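Local structure of putative glucoamylase (Bacteroides caccae ATCC 43185, 4QT9) at residues A[260-265]-A[315-320]; A[339-344]-A[377-382]. The protein is a putative glucoamylase with an alpha/alpha toroid fold, and so probably hydrolyses glycosidic bonds of alpha-glucans to release glucose. All blocks are in the same frame, centred on the assembly; numbering follows the deposited sequence.

Contact 1: A[260-265]-A[315-320]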
loop_
_atom_site.group_PDB
_atom_site.type_symbol
_atom_site.label_atom_id
_atom_site.label_comp_id
_atom_site.label_asym_id
_atom_site.label_seq_id
_atom_site.Cartn_x
_atom_site.Cartn_y
_atom_site.Cartn_z
ATOM N N PRO A 260 0.555 9.602 9.064
ATOM C CA PRO A 260 -0.356 9.781 7.912
ATOM C C PRO A 260 -1.226 8.527 7.791
ATOM O O PRO A 260 -0.784 7.417 8.160
ATOM C CB PRO A 260 0.593 9.977 6.729
ATOM C CG PRO A 260 1.854 9.355 7.142
ATOM C CD PRO A 260 1.962 9.537 8.625
ATOM N N LEU A 261 -2.473 8.703 7.331
ATOM C CA LEU A 261 -3.443 7.613 7.330
ATOM C C LEU A 261 -3.016 6.361 6.515
ATOM O O LEU A 261 -3.449 5.270 6.889
ATOM C CB LEU A 261 -4.845 8.108 6.917
ATOM C CG LEU A 261 -6.040 7.304 7.482
ATOM C CD1 LEU A 261 -5.771 6.745 8.860
ATOM C CD2 LEU A 261 -7.304 8.118 7.465
ATOM N N PHE A 262 -2.097 6.473 5.523
ATOM C CA PHE A 262 -1.684 5.279 4.752
ATOM C C PHE A 262 -0.998 4.213 5.641
ATOM O O PHE A 262 -0.993 3.038 5.280
ATOM C CB PHE A 262 -0.813 5.626 3.533
ATOM C CG PHE A 262 0.648 5.906 3.785
ATOM C CD1 PHE A 262 1.088 7.193 4.083
ATOM C CD2 PHE A 262 1.594 4.883 3.709
ATOM C CE1 PHE A 262 2.452 7.450 4.267
ATOM C CE2 PHE A 262 2.950 5.146 3.885
ATOM C CZ PHE A 262 3.369 6.416 4.176
ATOM N N TRP A 263 -0.476 4.615 6.821
ATOM C CA TRP A 263 0.174 3.696 7.777
ATOM C C TRP A 263 -0.817 2.671 8.340
ATOM O O TRP A 263 -0.399 1.631 8.805
ATOM C CB TRP A 263 0.790 4.470 8.933
ATOM C CG TRP A 263 2.062 5.208 8.633
ATOM C CD1 TRP A 263 2.521 5.608 7.412
ATOM C CD2 TRP A 263 2.960 5.756 9.601
ATOM N NE1 TRP A 263 3.662 6.353 7.559
ATOM C CE2 TRP A 263 3.982 6.422 8.892
ATOM C CE3 TRP A 263 3.026 5.710 11.004
ATOM C CZ2 TRP A 263 5.063 7.036 9.539
ATOM C CZ3 TRP A 263 4.070 6.354 11.644
ATOM C CH2 TRP A 263 5.064 7.025 10.915
ATOM N N ALA A 264 -2.130 2.974 8.288
ATOM C CA ALA A 264 -3.220 2.105 8.737
ATOM C C ALA A 264 -3.755 1.218 7.598
ATOM O O ALA A 264 -4.627 0.381 7.836
ATOM C CB ALA A 264 -4.351 2.973 9.291
ATOM N N GLN A 265 -3.221 1.386 6.365
ATOM C CA GLN A 265 -3.760 0.750 5.170
ATOM C C GLN A 265 -2.844 -0.190 4.417
ATOM O O GLN A 265 -3.322 -1.262 4.067
ATOM C CB GLN A 265 -4.257 1.834 4.175
ATOM C CG GLN A 265 -5.337 2.738 4.840
ATOM C CD GLN A 265 -5.509 4.129 4.273
ATOM O OE1 GLN A 265 -4.722 4.615 3.445
ATOM N NE2 GLN A 265 -6.583 4.795 4.694
ATOM N N GLY A 315 -9.322 13.612 5.531
ATOM C CA GLY A 315 -8.387 12.589 5.080
ATOM C C GLY A 315 -7.034 13.155 4.726
ATOM O O GLY A 315 -6.842 13.682 3.625
ATOM N N LEU A 316 -6.093 13.057 5.690
ATOM C CA LEU A 316 -4.727 13.555 5.542
ATOM C C LEU A 316 -3.719 12.416 5.469
ATOM O O LEU A 316 -3.577 11.622 6.409
ATOM C CB LEU A 316 -4.340 14.509 6.682
ATOM C CG LEU A 316 -5.206 15.744 6.858
ATOM C CD1 LEU A 316 -4.760 16.535 8.071
ATOM C CD2 LEU A 316 -5.195 16.595 5.646
ATOM N N THR A 317 -2.980 12.390 4.350
ATOM C CA THR A 317 -1.935 11.408 4.111
ATOM C C THR A 317 -0.903 11.964 3.148
ATOM O O THR A 317 -1.152 12.993 2.507
ATOM C CB THR A 317 -2.552 10.113 3.576
ATOM O OG1 THR A 317 -1.615 9.088 3.828
ATOM C CG2 THR A 317 -2.901 10.192 2.074
ATOM N N ALA A 318 0.215 11.244 2.986
ATOM C CA ALA A 318 1.273 11.581 2.033
ATOM C C ALA A 318 0.706 11.575 0.586
ATOM O O ALA A 318 -0.037 10.665 0.224
ATOM C CB ALA A 318 2.421 10.587 2.158
ATOM N N SER A 319 0.979 12.643 -0.191
ATOM C CA SER A 319 0.496 12.792 -1.572
ATOM C C SER A 319 1.070 14.043 -2.196
ATOM O O SER A 319 1.742 14.826 -1.515
ATOM C CB SER A 319 -1.037 12.885 -1.604
ATOM O OG SER A 319 -1.519 14.050 -0.943
ATOM N N TYR A 320 0.752 14.273 -3.471
ATOM C CA TYR A 320 1.068 15.554 -4.095
ATOM C C TYR A 320 0.542 16.651 -3.227
ATOM O O TYR A 320 -0.487 16.473 -2.549
ATOM C CB TYR A 320 0.428 15.660 -5.486
ATOM C CG TYR A 320 1.159 14.893 -6.567
ATOM C CD1 TYR A 320 2.535 15.038 -6.747
ATOM C CD2 TYR A 320 0.461 14.095 -7.478
ATOM C CE1 TYR A 320 3.210 14.357 -7.767
ATOM C CE2 TYR A 320 1.121 13.442 -8.528
ATOM C CZ TYR A 320 2.493 13.586 -8.671
ATOM O OH TYR A 320 3.142 12.976 -9.705
#

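Contact 2: A[339-344]-A[377-382]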
loop_
_atom_site.group_PDB
_atom_site.type_symbol
_atom_site.label_atom_id
_atom_site.label_comp_id
_atom_site.label_asym_id
_atom_site.label_seq_id
_atom_site.Cartn_x
_atom_site.Cartn_y
_atom_site.Cartn_z
ATOM N N ILE A 339 -6.485 17.725 0.910
ATOM C CA ILE A 339 -7.240 16.496 1.172
ATOM C C ILE A 339 -6.791 15.517 0.109
ATOM O O ILE A 339 -6.631 15.926 -1.030
ATOM C CB ILE A 339 -8.799 16.722 1.172
ATOM C CG1 ILE A 339 -9.277 17.658 2.331
ATOM C CG2 ILE A 339 -9.599 15.397 1.147
ATOM C CD1 ILE A 339 -9.007 17.175 3.853
ATOM N N SER A 340 -6.529 14.261 0.489
ATOM C CA SER A 340 -6.149 13.183 -0.408
ATOM C C SER A 340 -7.234 12.116 -0.326
ATOM O O SER A 340 -7.377 11.512 0.734
ATOM C CB SER A 340 -4.778 12.621 -0.041
ATOM O OG SER A 340 -3.842 13.670 0.156
ATOM N N PRO A 341 -8.056 11.925 -1.403
ATOM C CA PRO A 341 -9.156 10.931 -1.351
ATOM C C PRO A 341 -8.753 9.523 -0.887
ATOM O O PRO A 341 -9.547 8.870 -0.217
ATOM C CB PRO A 341 -9.666 10.905 -2.798
ATOM C CG PRO A 341 -9.378 12.274 -3.316
ATOM C CD PRO A 341 -8.042 12.630 -2.707
ATOM N N THR A 342 -7.507 9.091 -1.143
ATOM C CA THR A 342 -7.053 7.771 -0.698
ATOM C C THR A 342 -7.138 7.598 0.817
ATOM O O THR A 342 -7.420 6.492 1.276
ATOM C CB THR A 342 -5.640 7.463 -1.208
ATOM O OG1 THR A 342 -5.425 6.054 -1.143
ATOM C CG2 THR A 342 -4.524 8.235 -0.456
ATOM N N ALA A 343 -6.946 8.677 1.591
ATOM C CA ALA A 343 -6.947 8.587 3.050
ATOM C C ALA A 343 -8.299 8.119 3.616
ATOM O O ALA A 343 -8.358 7.070 4.256
ATOM C CB ALA A 343 -6.543 9.916 3.659
ATOM N N ALA A 344 -9.363 8.854 3.376
ATOM C CA ALA A 344 -10.672 8.485 3.920
ATOM C C ALA A 344 -11.230 7.272 3.218
ATOM O O ALA A 344 -11.806 6.404 3.882
ATOM C CB ALA A 344 -11.653 9.643 3.809
ATOM N N ASP A 377 -5.306 12.578 -7.113
ATOM C CA ASP A 377 -4.437 12.356 -5.940
ATOM C C ASP A 377 -4.722 13.243 -4.701
ATOM O O ASP A 377 -4.776 12.752 -3.564
ATOM C CB ASP A 377 -2.983 12.574 -6.331
ATOM C CG ASP A 377 -2.081 11.925 -5.342
ATOM O OD1 ASP A 377 -2.302 10.737 -5.048
ATOM O OD2 ASP A 377 -1.182 12.619 -4.811
ATOM N N ALA A 378 -4.776 14.544 -4.920
ATOM C CA ALA A 378 -4.955 15.479 -3.837
ATOM C C ALA A 378 -5.566 16.736 -4.377
ATOM O O ALA A 378 -5.605 16.892 -5.592
ATOM C CB ALA A 378 -3.615 15.770 -3.188
ATOM N N PHE A 379 -6.087 17.602 -3.494
ATOM C CA PHE A 379 -6.680 18.881 -3.902
ATOM C C PHE A 379 -6.739 19.819 -2.710
ATOM O O PHE A 379 -6.820 19.378 -1.565
ATOM C CB PHE A 379 -8.083 18.703 -4.548
ATOM C CG PHE A 379 -9.160 18.221 -3.599
ATOM C CD1 PHE A 379 -9.912 19.126 -2.856
ATOM C CD2 PHE A 379 -9.403 16.862 -3.429
ATOM C CE1 PHE A 379 -10.876 18.681 -1.953
ATOM C CE2 PHE A 379 -10.382 16.420 -2.542
ATOM C CZ PHE A 379 -11.109 17.332 -1.807
ATOM N N SER A 380 -6.708 21.118 -2.984
ATOM C CA SER A 380 -6.839 22.128 -1.954
ATOM C C SER A 380 -7.986 23.077 -2.325
ATOM O O SER A 380 -7.837 23.862 -3.268
ATOM C CB SER A 380 -5.529 22.887 -1.768
ATOM O OG SER A 380 -5.757 24.049 -0.978
ATOM N N GLU A 381 -9.139 22.998 -1.607
ATOM C CA GLU A 381 -10.268 23.925 -1.861
ATOM C C GLU A 381 -9.858 25.395 -1.565
ATOM O O GLU A 381 -10.337 26.317 -2.232
ATOM C CB GLU A 381 -11.523 23.539 -1.043
ATOM C CG GLU A 381 -12.174 22.244 -1.512
ATOM C CD GLU A 381 -13.525 21.920 -0.900
ATOM O OE1 GLU A 381 -14.475 22.705 -1.106
ATOM O OE2 GLU A 381 -13.653 20.843 -0.276
ATOM N N THR A 382 -8.958 25.594 -0.575
ATOM C CA THR A 382 -8.439 26.909 -0.163
ATOM C C THR A 382 -7.619 27.558 -1.286
ATOM O O THR A 382 -7.835 28.728 -1.580
ATOM C CB THR A 382 -7.584 26.764 1.116
ATOM O OG1 THR A 382 -8.382 26.211 2.162
ATOM C CG2 THR A 382 -6.988 28.073 1.573
HETATM O O HOH W 1 -5.703 10.096 -3.029
#

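Contact 1: A[260-265]-A[315-320]
Leu261 and Phe262, in a short 3-10 turn, meet Leu316 and Thr317, which lead into the two-stranded antiparallel sheet 318-321/324-327; the contact joins the loop between strands 247-251 and 276-277 to the start of a small hairpin, in an alpha/alpha toroid. Two hydrogen bonds start from consecutive backbone amides at the beginning of the turn. Leu261 N gives a nearly straight bond (172°) to Leu316 O, 3.3 Å away and in the carbonyl plane. Phe262 N reaches Thr317 OG1 at 3.2 Å, more bent at 146°. Thr317 offers the hydroxyl because OG1 stands anti to its own backbone N (chi1 -159°). The 3-10 pattern then takes over, Trp263 N bonding to Pro260 O.

Apolar packing is slight: the methyl of Ala318 comes obliquely to the Phe262 ring, Ala318 CB 3.8 Å from Phe262 CE1. Within the turn, Trp263 CD1 sits over the centre of one face of that ring, while Trp263 itself takes Pro260 CD on a face. Outside, Leu261 packs on Thr292 and Asn295 of helix 284-301, and an acetate ion, probably from the crystallisation liquor, lies about 4 Å from the Phe262 side chain. The same hydroxyl that accepts from Phe262 N also touches the ring edge, Thr317 OG1 lying near its plane 3.3 Å from Phe262 CD1.

Contact 2: A[339-344]-A[377-382]
Ile339 and Phe379 run side by side and point the same way, the branched CB of the isoleucine lying over one face of the ring. This is a CH-pi contact: Ile339 CB stands 4.2 Å from the Phe379 ring centroid, 27° off the normal. Ile339 CG2, the branch anti to the backbone N, shares the work, 3.8 Å from Phe379 CZ, whereas CG1 lies beside that N and its end leads away. Phe379 CG sits between its own N and carbonyl carbon (chi1 67°), a rotamer that carries the ring alongside the isoleucine. Pro341 CG comes to the ring edge, near its plane and loosely, 4.3 Å from Phe379 CE2.

The backbones of the same two residues form a single antiparallel bridge, a hydrogen-bonded pair in which Ile339 and Phe379 exchange N-H and C=O in both directions. In this alpha/alpha toroid the bridge ties the lead-in of helix 341-345 to the loop between the short strands 374-375 and 389-391. Beside it, Ala378 CA and Ser340 CA make CA-H...O contacts with Ile339 O and Asp377 O, respectively. Leu362 of helix 352-364 packs against both Pro341 and Phe379. A water accepts from Thr342 N at 2.8 Å and donates to Asp377 O at 2.9 Å.

How the contacts relate
Contact 1 closes before contact 2 opens along the chain, yet their centres are about 10 Å apart, on the same side of the chain's centre. They meet directly: Ser319 OG lies 2.6 Å from Ser340 OG, a probable hydrogen bond, and Tyr320 N probably donates to Asp377 OD2 at 2.9 Å. Strand 318-321 thus runs from contact 1 to both segments of contact 2. Gly315 and Ser340 are joined through their backbones, and Gln265 NE2 bonds to Ala343 O, so segment 339-344 is bound to both halves of contact 1. Together they join a 3-10 turn, a strand of a small hairpin, helix 341-345 with its lead-in and one loop into a connected patch of the toroid.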